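Local coordinates for protein dermonecrotic toxin (Pasteurella multocida, PDB 2EBF) that acts as a potent mitogen and osteolytic toxin that induces bone resorption and is associated with severe atrophic rhinitis in pigs, this chain being its C-terminal region, at residues 456-468 with 478-491. Numbering follows the deposited sequence.
Sequences KFRAIGHSDNSVP and YYKGNIIAEAIEKL
Tyr478 reaches from the helix to Asp464, giving the one direct hydrogen bond between the two segments: its OH donates to Asp464 OD1 (2.8 Å), meeting the anti lone pair of that oxygen, with carboxylate and ring planes nearly perpendicular (89°). Arg322, on helix 312-333, takes the other carboxylate oxygen in a salt bridge, so each oxygen has its own partner. On the neighbouring residue, Tyr479, CE1 meets Ser466 CB at 3.4 Å, while His462 O lies at the edge of that ring, near its plane. A water joins His462 O to Tyr479 O.

Ile460 CD1 packs 3.7 Å from Ile483 CG2 and also touches Ala487 CB, the two isoleucine side chains crossing at about a right angle; Leu520 covers both Ile460 and Ala487. Ile460 O is buried here without a polar partner.

At the far end the guanidinium of Arg458 lies with one face over Lys490 CB, and NH1 is 3.5 Å from Lys490 CG. Its bend at chi3 (-61°) turns the group across the lysine stem. Glu486 OE2 accepts from Lys490 NZ in a 3.3 Å salt bridge and, through a water, links to Arg458 NH1 and Ala459 O; Glu399 pairs with Arg458 NE.

Strand 456-461 edges the mixed, largely parallel sheet of the C2 region; residues 478-490 of helix 473-490 run back against it (146°), in a beta-alpha-beta crossover passing strand 399-402 to reach parallel strand 498-502.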
ATOM      1  N   LYS A 456     -13.509  24.473 -14.885  1.00 34.71           N
ATOM      2  CA  LYS A 456     -12.331  23.907 -14.213  1.00 34.54           C
ATOM      3  C   LYS A 456     -11.723  22.777 -15.029  1.00 33.68           C
ATOM      4  O   LYS A 456     -12.447  21.983 -15.628  1.00 34.21           O
ATOM      5  CB  LYS A 456     -12.706  23.382 -12.829  1.00 34.70           C
ATOM      6  CG  LYS A 456     -13.036  24.473 -11.833  1.00 36.72           C
ATOM      7  CD  LYS A 456     -13.817  23.932 -10.645  1.00 39.27           C
ATOM      8  CE  LYS A 456     -12.942  23.110  -9.712  1.00 41.48           C
ATOM      9  NZ  LYS A 456     -11.742  23.854  -9.190  1.00 42.65           N
ATOM     10  N   PHE A 457     -10.392  22.728 -15.069  1.00 33.04           N
ATOM     11  CA  PHE A 457      -9.660  21.663 -15.744  1.00 32.41           C
ATOM     12  C   PHE A 457      -8.718  20.989 -14.748  1.00 31.93           C
ATOM     13  O   PHE A 457      -7.888  21.648 -14.113  1.00 31.54           O
ATOM     14  CB  PHE A 457      -8.868  22.199 -16.943  1.00 32.57           C
ATOM     15  CG  PHE A 457      -8.310  21.118 -17.835  1.00 33.27           C
ATOM     16  CD1 PHE A 457      -9.039  20.661 -18.930  1.00 33.76           C
ATOM     17  CD2 PHE A 457      -7.063  20.552 -17.578  1.00 32.80           C
ATOM     18  CE1 PHE A 457      -8.541  19.674 -19.760  1.00 33.54           C
ATOM     19  CE2 PHE A 457      -6.555  19.565 -18.403  1.00 34.17           C
ATOM     20  CZ  PHE A 457      -7.299  19.117 -19.498  1.00 33.62           C
ATOM     21  N   ARG A 458      -8.853  19.674 -14.619  1.00 30.94           N
ATOM     22  CA  ARG A 458      -8.061  18.919 -13.657  1.00 30.86           C
ATOM     23  C   ARG A 458      -7.306  17.770 -14.318  1.00 29.98           C
ATOM     24  O   ARG A 458      -7.889  16.976 -15.057  1.00 30.07           O
ATOM     25  CB  ARG A 458      -8.977  18.376 -12.556  1.00 30.40           C
ATOM     26  CG  ARG A 458      -8.291  17.506 -11.510  1.00 31.25           C
ATOM     27  CD  ARG A 458      -9.270  17.150 -10.392  1.00 31.36           C
ATOM     28  NE  ARG A 458      -9.757  18.353  -9.702  1.00 32.15           N
ATOM     29  CZ  ARG A 458      -9.093  18.988  -8.738  1.00 31.77           C
ATOM     30  NH1 ARG A 458      -7.909  18.545  -8.336  1.00 31.00           N
ATOM     31  NH2 ARG A 458      -9.611  20.078  -8.177  1.00 31.86           N
ATOM     32  N   ALA A 459      -6.007  17.690 -14.041  1.00 29.68           N
ATOM     33  CA  ALA A 459      -5.232  16.497 -14.349  1.00 28.58           C
ATOM     34  C   ALA A 459      -5.388  15.525 -13.185  1.00 28.19           C
ATOM     35  O   ALA A 459      -5.221  15.919 -12.028  1.00 27.51           O
ATOM     36  CB  ALA A 459      -3.776  16.842 -14.534  1.00 28.51           C
ATOM     37  N   ILE A 460      -5.716  14.271 -13.488  1.00 27.65           N
ATOM     38  CA  ILE A 460      -5.782  13.237 -12.448  1.00 27.86           C
ATOM     39  C   ILE A 460      -4.768  12.104 -12.646  1.00 28.31           C
ATOM     40  O   ILE A 460      -4.741  11.144 -11.871  1.00 27.97           O
ATOM     41  CB  ILE A 460      -7.210  12.647 -12.272  1.00 28.06           C
ATOM     42  CG1 ILE A 460      -7.679  11.950 -13.560  1.00 27.51           C
ATOM     43  CG2 ILE A 460      -8.176  13.732 -11.808  1.00 27.18           C
ATOM     44  CD1 ILE A 460      -8.858  10.987 -13.360  1.00 27.64           C
ATOM     45  N   GLY A 461      -3.928  12.223 -13.672  1.00 28.85           N
ATOM     46  CA  GLY A 461      -2.804  11.298 -13.842  1.00 29.22           C
ATOM     47  C   GLY A 461      -1.781  11.534 -12.750  1.00 29.58           C
ATOM     48  O   GLY A 461      -1.698  12.625 -12.182  1.00 29.42           O
ATOM     49  N   HIS A 462      -1.008  10.503 -12.448  1.00 30.14           N
ATOM     50  CA  HIS A 462       0.088  10.582 -11.494  1.00 30.98           C
ATOM     51  C   HIS A 462       1.304   9.992 -12.204  1.00 30.74           C
ATOM     52  O   HIS A 462       1.260   8.842 -12.654  1.00 31.06           O
ATOM     53  CB  HIS A 462      -0.272   9.801 -10.224  1.00 31.34           C
ATOM     54  CG  HIS A 462       0.772   9.852  -9.149  1.00 34.55           C
ATOM     55  ND1 HIS A 462       1.009  10.980  -8.389  1.00 37.74           N
ATOM     56  CD2 HIS A 462       1.624   8.904  -8.689  1.00 36.50           C
ATOM     57  CE1 HIS A 462       1.967  10.726  -7.515  1.00 38.41           C
ATOM     58  NE2 HIS A 462       2.359   9.473  -7.677  1.00 39.19           N
ATOM     59  N   SER A 463       2.377  10.775 -12.310  1.00 30.49           N
ATOM     60  CA  SER A 463       3.499  10.423 -13.197  1.00 30.55           C
ATOM     61  C   SER A 463       4.341   9.205 -12.805  1.00 30.13           C
ATOM     62  O   SER A 463       4.924   8.548 -13.671  1.00 30.33           O
ATOM     63  CB  SER A 463       4.407  11.636 -13.451  1.00 30.73           C
ATOM     64  OG  SER A 463       5.259  11.883 -12.352  1.00 31.65           O
ATOM     65  N   ASP A 464       4.408   8.879 -11.520  1.00 29.37           N
ATOM     66  CA  ASP A 464       5.310   7.804 -11.110  1.00 29.15           C
ATOM     67  C   ASP A 464       4.853   6.468 -11.694  1.00 28.97           C
ATOM     68  O   ASP A 464       3.674   6.112 -11.579  1.00 28.78           O
ATOM     69  CB  ASP A 464       5.415   7.733  -9.580  1.00 29.53           C
ATOM     70  CG  ASP A 464       6.370   6.656  -9.114  1.00 29.65           C
ATOM     71  OD1 ASP A 464       5.977   5.875  -8.224  1.00 31.75           O
ATOM     72  OD2 ASP A 464       7.506   6.574  -9.636  1.00 30.93           O
ATOM     73  N   ASN A 465       5.782   5.745 -12.323  1.00 28.77           N
ATOM     74  CA  ASN A 465       5.522   4.395 -12.865  1.00 29.52           C
ATOM     75  C   ASN A 465       4.607   4.413 -14.103  1.00 30.01           C
ATOM     76  O   ASN A 465       3.959   3.409 -14.433  1.00 30.23           O
ATOM     77  CB  ASN A 465       4.960   3.469 -11.768  1.00 29.49           C
ATOM     78  CG  ASN A 465       5.386   2.009 -11.933  1.00 30.40           C
ATOM     79  OD1 ASN A 465       4.905   1.119 -11.207  1.00 33.48           O
ATOM     80  ND2 ASN A 465       6.292   1.754 -12.862  1.00 28.68           N
ATOM     81  N   SER A 466       4.575   5.558 -14.791  1.00 29.96           N
ATOM     82  CA  SER A 466       3.640   5.779 -15.905  1.00 30.73           C
ATOM     83  C   SER A 466       4.184   5.490 -17.308  1.00 31.47           C
ATOM     84  O   SER A 466       3.435   5.574 -18.291  1.00 31.83           O
ATOM     85  CB  SER A 466       3.093   7.205 -15.853  1.00 30.16           C
ATOM     86  OG  SER A 466       4.128   8.148 -16.054  1.00 29.50           O
ATOM     87  N   VAL A 467       5.467   5.145 -17.402  1.00 32.58           N
ATOM     88  CA  VAL A 467       6.115   4.889 -18.694  1.00 33.36           C
ATOM     89  C   VAL A 467       5.974   3.413 -19.087  1.00 34.63           C
ATOM     90  O   VAL A 467       6.219   2.528 -18.267  1.00 34.57           O
ATOM     91  CB  VAL A 467       7.604   5.333 -18.670  1.00 33.51           C
ATOM     92  CG1 VAL A 467       8.357   4.911 -19.945  1.00 33.09           C
ATOM     93  CG2 VAL A 467       7.695   6.834 -18.485  1.00 33.22           C
ATOM     94  N   PRO A 468       5.558   3.141 -20.340  1.00 35.77           N
ATOM     95  CA  PRO A 468       5.484   1.760 -20.829  1.00 36.76           C
ATOM     96  C   PRO A 468       6.864   1.063 -20.836  1.00 37.64           C
ATOM     97  O   PRO A 468       7.887   1.740 -20.723  1.00 37.50           O
ATOM     98  CB  PRO A 468       4.911   1.918 -22.247  1.00 36.72           C
ATOM     99  CG  PRO A 468       5.197   3.335 -22.618  1.00 36.94           C
ATOM    100  CD  PRO A 468       5.115   4.112 -21.356  1.00 35.78           C
ATOM    101  N   TYR A 478      -0.887  -0.647  -9.997  1.00 26.87           N
ATOM    102  CA  TYR A 478      -0.247   0.426  -9.255  1.00 27.45           C
ATOM    103  C   TYR A 478      -0.599   1.771  -9.875  1.00 27.44           C
ATOM    104  O   TYR A 478      -1.028   2.687  -9.182  1.00 28.09           O
ATOM    105  CB  TYR A 478       1.292   0.257  -9.204  1.00 27.62           C
ATOM    106  CG  TYR A 478       1.988   1.461  -8.575  1.00 29.02           C
ATOM    107  CD1 TYR A 478       2.425   2.537  -9.359  1.00 28.41           C
ATOM    108  CD2 TYR A 478       2.177   1.536  -7.197  1.00 28.38           C
ATOM    109  CE1 TYR A 478       3.044   3.652  -8.774  1.00 28.75           C
ATOM    110  CE2 TYR A 478       2.793   2.630  -6.612  1.00 28.71           C
ATOM    111  CZ  TYR A 478       3.222   3.681  -7.401  1.00 29.40           C
ATOM    112  OH  TYR A 478       3.833   4.771  -6.808  1.00 31.71           O
ATOM    113  N   TYR A 479      -0.405   1.873 -11.187  1.00 27.40           N
ATOM    114  CA  TYR A 479      -0.645   3.112 -11.918  1.00 27.70           C
ATOM    115  C   TYR A 479      -2.130   3.507 -11.884  1.00 27.36           C
ATOM    116  O   TYR A 479      -2.468   4.650 -11.588  1.00 26.67           O
ATOM    117  CB  TYR A 479      -0.124   2.963 -13.351  1.00 28.65           C
ATOM    118  CG  TYR A 479      -0.423   4.135 -14.243  1.00 29.28           C
ATOM    119  CD1 TYR A 479       0.230   5.350 -14.069  1.00 30.43           C
ATOM    120  CD2 TYR A 479      -1.364   4.027 -15.265  1.00 30.66           C
ATOM    121  CE1 TYR A 479      -0.047   6.433 -14.889  1.00 30.58           C
ATOM    122  CE2 TYR A 479      -1.650   5.107 -16.093  1.00 29.90           C
ATOM    123  CZ  TYR A 479      -0.986   6.306 -15.893  1.00 30.86           C
ATOM    124  OH  TYR A 479      -1.265   7.380 -16.714  1.00 32.87           O
ATOM    125  N   LYS A 480      -3.006   2.545 -12.159  1.00 26.89           N
ATOM    126  CA  LYS A 480      -4.446   2.797 -12.145  1.00 26.87           C
ATOM    127  C   LYS A 480      -4.928   3.214 -10.757  1.00 26.54           C
ATOM    128  O   LYS A 480      -5.765   4.110 -10.624  1.00 26.39           O
ATOM    129  CB  LYS A 480      -5.202   1.555 -12.602  1.00 26.77           C
ATOM    130  CG  LYS A 480      -6.718   1.721 -12.593  1.00 26.55           C
ATOM    131  CD  LYS A 480      -7.372   0.431 -13.034  1.00 25.70           C
ATOM    132  CE  LYS A 480      -8.858   0.611 -13.239  1.00 27.23           C
ATOM    133  NZ  LYS A 480      -9.518  -0.704 -13.510  1.00 29.25           N
ATOM    134  N   GLY A 481      -4.399   2.551  -9.731  1.00 26.22           N
ATOM    135  CA  GLY A 481      -4.807   2.810  -8.357  1.00 26.05           C
ATOM    136  C   GLY A 481      -4.562   4.240  -7.935  1.00 25.87           C
ATOM    137  O   GLY A 481      -5.403   4.843  -7.274  1.00 26.18           O
ATOM    138  N   ASN A 482      -3.410   4.787  -8.314  1.00 26.03           N
ATOM    139  CA  ASN A 482      -3.084   6.174  -7.963  1.00 26.60           C
ATOM    140  C   ASN A 482      -3.992   7.202  -8.652  1.00 26.91           C
ATOM    141  O   ASN A 482      -4.299   8.265  -8.093  1.00 26.88           O
ATOM    142  CB  ASN A 482      -1.619   6.471  -8.273  1.00 26.72           C
ATOM    143  CG  ASN A 482      -0.653   5.721  -7.354  1.00 28.78           C
ATOM    144  OD1 ASN A 482       0.506   5.496  -7.720  1.00 30.51           O
ATOM    145  ND2 ASN A 482      -1.119   5.339  -6.165  1.00 27.45           N
ATOM    146  N   ILE A 483      -4.419   6.887  -9.867  1.00 27.23           N
ATOM    147  CA  ILE A 483      -5.328   7.761 -10.609  1.00 27.13           C
ATOM    148  C   ILE A 483      -6.730   7.726  -9.994  1.00 27.46           C
ATOM    149  O   ILE A 483      -7.350   8.754  -9.776  1.00 26.82           O
ATOM    150  CB  ILE A 483      -5.352   7.381 -12.105  1.00 27.59           C
ATOM    151  CG1 ILE A 483      -3.970   7.660 -12.704  1.00 28.13           C
ATOM    152  CG2 ILE A 483      -6.457   8.156 -12.859  1.00 28.10           C
ATOM    153  CD1 ILE A 483      -3.830   7.326 -14.161  1.00 28.57           C
ATOM    154  N   ILE A 484      -7.222   6.528  -9.718  1.00 27.38           N
ATOM    155  CA  ILE A 484      -8.516   6.358  -9.069  1.00 28.18           C
ATOM    156  C   ILE A 484      -8.567   7.061  -7.704  1.00 28.64           C
ATOM    157  O   ILE A 484      -9.542   7.758  -7.392  1.00 29.33           O
ATOM    158  CB  ILE A 484      -8.885   4.856  -9.003  1.00 28.07           C
ATOM    159  CG1 ILE A 484      -9.422   4.440 -10.383  1.00 28.49           C
ATOM    160  CG2 ILE A 484      -9.890   4.581  -7.890  1.00 29.02           C
ATOM    161  CD1 ILE A 484      -9.647   2.969 -10.562  1.00 31.09           C
ATOM    162  N   ALA A 485      -7.508   6.908  -6.917  1.00 29.01           N
ATOM    163  CA  ALA A 485      -7.398   7.579  -5.628  1.00 29.56           C
ATOM    164  C   ALA A 485      -7.541   9.093  -5.782  1.00 29.65           C
ATOM    165  O   ALA A 485      -8.289   9.731  -5.027  1.00 29.38           O
ATOM    166  CB  ALA A 485      -6.066   7.219  -4.940  1.00 30.17           C
ATOM    167  N   GLU A 486      -6.854   9.673  -6.767  1.00 29.36           N
ATOM    168  CA  GLU A 486      -6.978  11.121  -7.000  1.00 29.40           C
ATOM    169  C   GLU A 486      -8.398  11.508  -7.423  1.00 29.90           C
ATOM    170  O   GLU A 486      -8.949  12.502  -6.935  1.00 29.25           O
ATOM    171  CB  GLU A 486      -5.952  11.613  -8.029  1.00 29.66           C
ATOM    172  CG  GLU A 486      -5.935  13.143  -8.258  1.00 30.03           C
ATOM    173  CD  GLU A 486      -5.367  13.940  -7.086  1.00 31.35           C
ATOM    174  OE1 GLU A 486      -5.071  13.350  -6.019  1.00 31.85           O
ATOM    175  OE2 GLU A 486      -5.223  15.176  -7.222  1.00 32.34           O
ATOM    176  N   ALA A 487      -8.991  10.722  -8.326  1.00 29.66           N
ATOM    177  CA  ALA A 487     -10.355  10.998  -8.792  1.00 30.97           C
ATOM    178  C   ALA A 487     -11.404  10.925  -7.675  1.00 31.66           C
ATOM    179  O   ALA A 487     -12.338  11.731  -7.641  1.00 31.89           O
ATOM    180  CB  ALA A 487     -10.734  10.079  -9.944  1.00 30.54           C
ATOM    181  N   ILE A 488     -11.249   9.970  -6.762  1.00 32.88           N
ATOM    182  CA  ILE A 488     -12.156   9.872  -5.615  1.00 33.74           C
ATOM    183  C   ILE A 488     -12.060  11.120  -4.741  1.00 34.40           C
ATOM    184  O   ILE A 488     -13.076  11.680  -4.327  1.00 34.28           O
ATOM    185  CB  ILE A 488     -11.874   8.621  -4.757  1.00 33.92           C
ATOM    186  CG1 ILE A 488     -12.194   7.330  -5.533  1.00 34.01           C
ATOM    187  CG2 ILE A 488     -12.675   8.665  -3.455  1.00 34.35           C
ATOM    188  CD1 ILE A 488     -13.639   7.193  -5.938  1.00 37.80           C
ATOM    189  N   GLU A 489     -10.838  11.558  -4.477  1.00 35.15           N
ATOM    190  CA  GLU A 489     -10.617  12.716  -3.625  1.00 36.91           C
ATOM    191  C   GLU A 489     -11.165  13.986  -4.260  1.00 37.12           C
ATOM    192  O   GLU A 489     -11.741  14.826  -3.575  1.00 37.25           O
ATOM    193  CB  GLU A 489      -9.123  12.857  -3.304  1.00 37.03           C
ATOM    194  CG  GLU A 489      -8.735  13.985  -2.342  1.00 40.70           C
ATOM    195  CD  GLU A 489      -9.421  13.913  -0.981  1.00 45.09           C
ATOM    196  OE1 GLU A 489      -9.713  14.998  -0.428  1.00 47.64           O
ATOM    197  OE2 GLU A 489      -9.667  12.797  -0.459  1.00 46.64           O
ATOM    198  N   LYS A 490     -11.015  14.109  -5.575  1.00 37.64           N
ATOM    199  CA  LYS A 490     -11.209  15.399  -6.234  1.00 38.06           C
ATOM    200  C   LYS A 490     -12.501  15.542  -7.028  1.00 38.69           C
ATOM    201  O   LYS A 490     -12.939  16.662  -7.293  1.00 38.26           O
ATOM    202  CB  LYS A 490     -10.003  15.714  -7.127  1.00 37.74           C
ATOM    203  CG  LYS A 490      -8.680  15.774  -6.375  1.00 38.10           C
ATOM    204  CD  LYS A 490      -8.688  16.910  -5.356  1.00 38.69           C
ATOM    205  CE  LYS A 490      -7.472  16.880  -4.445  1.00 39.70           C
ATOM    206  NZ  LYS A 490      -6.274  17.416  -5.110  1.00 40.59           N
ATOM    207  N   LEU A 491     -13.115  14.422  -7.399  1.00 39.77           N
ATOM    208  CA  LEU A 491     -14.244  14.458  -8.329  1.00 41.34           C
ATOM    209  C   LEU A 491     -15.622  14.142  -7.760  1.00 43.22           C
ATOM    210  O   LEU A 491     -16.587  14.835  -8.099  1.00 44.33           O
ATOM    211  CB  LEU A 491     -13.974  13.600  -9.570  1.00 40.68           C
ATOM    212  CG  LEU A 491     -12.841  14.067 -10.485  1.00 39.46           C
ATOM    213  CD1 LEU A 491     -12.689  13.091 -11.637  1.00 37.81           C
ATOM    214  CD2 LEU A 491     -13.047  15.505 -10.991  1.00 36.66           C
TER
HETATM  215  O   HOH W   1      -6.004  16.629  -9.272  1.00 31.75           O
HETATM  216  O   HOH W   2      -0.771   6.824 -11.608  1.00 39.81           O
HETATM  217  O   HOH W   3       0.784   6.130 -19.090  1.00 52.93           O